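Local coordinates for protein galactose mutarotase related enzyme (Lactobacillus casei, PDB 3Q1N) that probably binds carbohydrate and may act as a sugar isomerase of the aldose 1-epimerase type, at residues A[73-78]-A[102-107]. Numbering follows the deposited sequence.
With NO3 (nitrate ion), chain B; NO3 (nitrate ion), chain C.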
loop_
_atom_site.group_PDB
_atom_site.type_symbol
_atom_site.label_atom_id
_atom_site.label_comp_id
_atom_site.label_asym_id
_atom_site.label_seq_id
_atom_site.Cartn_x
_atom_site.Cartn_y
_atom_site.Cartn_z
ATOM N N HIS A 73 8.820 4.826 4.718
ATOM C CA HIS A 73 7.981 3.651 4.586
ATOM C C HIS A 73 7.709 2.950 5.950
ATOM O O HIS A 73 7.220 1.821 5.969
ATOM C CB HIS A 73 8.584 2.586 3.613
ATOM C CG HIS A 73 9.202 3.133 2.363
ATOM N ND1 HIS A 73 8.457 3.659 1.329
ATOM C CD2 HIS A 73 10.499 3.169 1.955
ATOM C CE1 HIS A 73 9.273 4.040 0.355
ATOM N NE2 HIS A 73 10.522 3.741 0.702
ATOM N N GLY A 74 8.034 3.591 7.067
ATOM C CA GLY A 74 7.816 2.971 8.369
ATOM C C GLY A 74 8.891 1.921 8.657
ATOM O O GLY A 74 10.033 2.039 8.190
ATOM N N PHE A 75 8.553 0.956 9.495
ATOM C CA PHE A 75 9.497 -0.075 9.882
ATOM C C PHE A 75 8.973 -1.512 9.984
ATOM O O PHE A 75 9.770 -2.436 10.147
ATOM C CB PHE A 75 10.198 0.302 11.198
ATOM C CG PHE A 75 9.278 0.541 12.332
ATOM C CD1 PHE A 75 8.546 -0.483 12.864
ATOM C CD2 PHE A 75 9.158 1.819 12.915
ATOM C CE1 PHE A 75 7.688 -0.263 13.900
ATOM C CE2 PHE A 75 8.308 2.030 13.989
ATOM C CZ PHE A 75 7.561 0.974 14.476
ATOM N N ALA A 76 7.676 -1.726 9.814
ATOM C CA ALA A 76 7.115 -3.100 9.877
ATOM C C ALA A 76 7.771 -3.981 8.786
ATOM O O ALA A 76 7.963 -5.171 8.966
ATOM C CB ALA A 76 5.589 -3.086 9.731
ATOM N N ARG A 77 8.057 -3.382 7.638
ATOM C CA ARG A 77 8.609 -4.071 6.498
ATOM C C ARG A 77 10.013 -4.560 6.815
ATOM O O ARG A 77 10.559 -5.406 6.098
ATOM C CB ARG A 77 8.614 -3.130 5.256
ATOM C CG ARG A 77 9.547 -1.917 5.372
ATOM C CD ARG A 77 9.660 -1.126 4.044
ATOM N NE ARG A 77 10.952 -0.471 3.977
ATOM C CZ ARG A 77 11.543 0.030 2.889
ATOM N NH1 ARG A 77 10.961 0.016 1.704
ATOM N NH2 ARG A 77 12.747 0.577 3.008
ATOM N N ASP A 78 10.637 -4.008 7.866
ATOM C CA ASP A 78 12.042 -4.348 8.183
ATOM C C ASP A 78 12.279 -5.521 9.129
ATOM O O ASP A 78 13.430 -5.928 9.312
ATOM C CB ASP A 78 12.720 -3.121 8.803
ATOM C CG ASP A 78 12.825 -1.982 7.823
ATOM O OD1 ASP A 78 13.213 -2.254 6.657
ATOM O OD2 ASP A 78 12.533 -0.832 8.223
ATOM N N LEU A 102 11.111 0.510 19.318
ATOM C CA LEU A 102 10.790 1.397 20.451
ATOM C C LEU A 102 11.595 2.713 20.461
ATOM O O LEU A 102 11.106 3.717 20.978
ATOM C CB LEU A 102 10.975 0.673 21.777
ATOM C CG LEU A 102 9.944 -0.392 22.068
ATOM C CD1 LEU A 102 10.435 -1.261 23.235
ATOM C CD2 LEU A 102 8.560 0.241 22.350
ATOM N N LYS A 103 12.776 2.721 19.842
ATOM C CA LYS A 103 13.571 3.961 19.701
ATOM C C LYS A 103 12.952 4.932 18.713
ATOM O O LYS A 103 13.118 6.161 18.864
ATOM C CB LYS A 103 15.025 3.643 19.288
ATOM C CG LYS A 103 15.773 2.913 20.407
ATOM C CD LYS A 103 17.282 2.557 20.082
ATOM C CE LYS A 103 17.437 1.199 19.331
ATOM N NZ LYS A 103 18.760 0.432 19.585
ATOM N N LYS A 104 12.236 4.395 17.730
ATOM C CA LYS A 104 11.581 5.213 16.721
ATOM C C LYS A 104 10.151 5.578 17.114
ATOM O O LYS A 104 9.645 6.559 16.636
ATOM C CB LYS A 104 11.532 4.507 15.359
ATOM C CG LYS A 104 12.897 4.362 14.708
ATOM C CD LYS A 104 12.777 3.738 13.349
ATOM C CE LYS A 104 14.103 3.745 12.600
ATOM N NZ LYS A 104 15.039 2.718 13.151
ATOM N N PHE A 105 9.515 4.728 17.919
ATOM C CA PHE A 105 8.079 4.697 18.059
ATOM C C PHE A 105 7.810 4.024 19.420
ATOM O O PHE A 105 7.867 2.796 19.547
ATOM C CB PHE A 105 7.518 3.910 16.883
ATOM C CG PHE A 105 6.011 3.860 16.784
ATOM C CD1 PHE A 105 5.242 5.012 16.504
ATOM C CD2 PHE A 105 5.319 2.649 17.000
ATOM C CE1 PHE A 105 3.820 4.930 16.335
ATOM C CE2 PHE A 105 3.924 2.583 16.838
ATOM C CZ PHE A 105 3.190 3.686 16.536
ATOM N N PRO A 106 7.610 4.833 20.460
ATOM C CA PRO A 106 7.689 4.296 21.843
ATOM C C PRO A 106 6.390 3.642 22.313
ATOM O O PRO A 106 5.789 4.025 23.337
ATOM C CB PRO A 106 8.046 5.547 22.651
ATOM C CG PRO A 106 7.394 6.665 21.902
ATOM C CD PRO A 106 7.521 6.305 20.445
ATOM N N PHE A 107 5.920 2.689 21.501
ATOM C CA PHE A 107 4.660 2.024 21.730
ATOM C C PHE A 107 4.817 0.534 21.584
ATOM O O PHE A 107 5.415 0.021 20.625
ATOM C CB PHE A 107 3.567 2.502 20.716
ATOM C CG PHE A 107 3.296 3.961 20.773
ATOM C CD1 PHE A 107 2.442 4.481 21.724
ATOM C CD2 PHE A 107 3.904 4.853 19.886
ATOM C CE1 PHE A 107 2.223 5.839 21.813
ATOM C CE2 PHE A 107 3.672 6.195 19.975
ATOM C CZ PHE A 107 2.813 6.684 20.951
HETATM N N NO3 B . 8.354 0.456 0.061
HETATM O O1 NO3 B . 8.261 -0.122 1.314
HETATM O O2 NO3 B . 7.275 1.020 -0.560
HETATM O O3 NO3 B . 9.549 0.488 -0.587
HETATM N N NO3 C . 5.542 4.544 0.647
HETATM O O1 NO3 C . 6.012 4.308 1.928
HETATM O O2 NO3 C . 4.385 5.236 0.378
HETATM O O3 NO3 C . 6.286 4.131 -0.426
#
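Phe-75 turns its ring edge to Phe-105 CB where the loop between strands 66-69 and 82-84 meets the segment 102-107, on and after helix 99-104, in the antiparallel beta fold of the galactose mutarotase family. Phe-105 CB lies near the plane of the Phe-75 ring, 3.5 Å from Phe-75 CE2. Phe-75 CZ stands 3.8 Å from Phe-105 CD2; the ring planes are inclined at 60°, an oblique aromatic pair with centroids 5.9 Å apart. Phe-75 CG sits between its own backbone N and carbonyl carbon (chi1 57°), which sends the ring out from the loop to Phe-105. The aliphatic part of Lys-104 slides past in the opposite sense, with CD 4.1 Å from Phe-75 CD2. Pro-51 touches both phenylalanines, Tyr-109 adds to the packing of Phe-75, and Phe-107 lays CD2 over the centre of the Phe-105 ring. Phe-75 O accepts the Asp-78 N-H, an i to i+3 bond that closes the 3-10 turn 76-78, while backbone hydrogen bonds of Phe-75 and Ala-76 with Phe-50 tie the loop down. The same loop carries His-73 and Arg-77 to two nitrate ions, probably from the crystallisation liquor. His-73 ND1 donates to O1 of the chain C nitrate at 2.6 Å, and N of the chain B nitrate lies 3.4 Å above the imidazole plane, offset toward the rim. A leucine in place of His-73 would probably leave the chain C nitrate without this N-H donor and the chain B nitrate without the flat face beneath it. Arg-77 NH1 makes a weak hydrogen bond to O1 of the chain B nitrate at 2.7 Å.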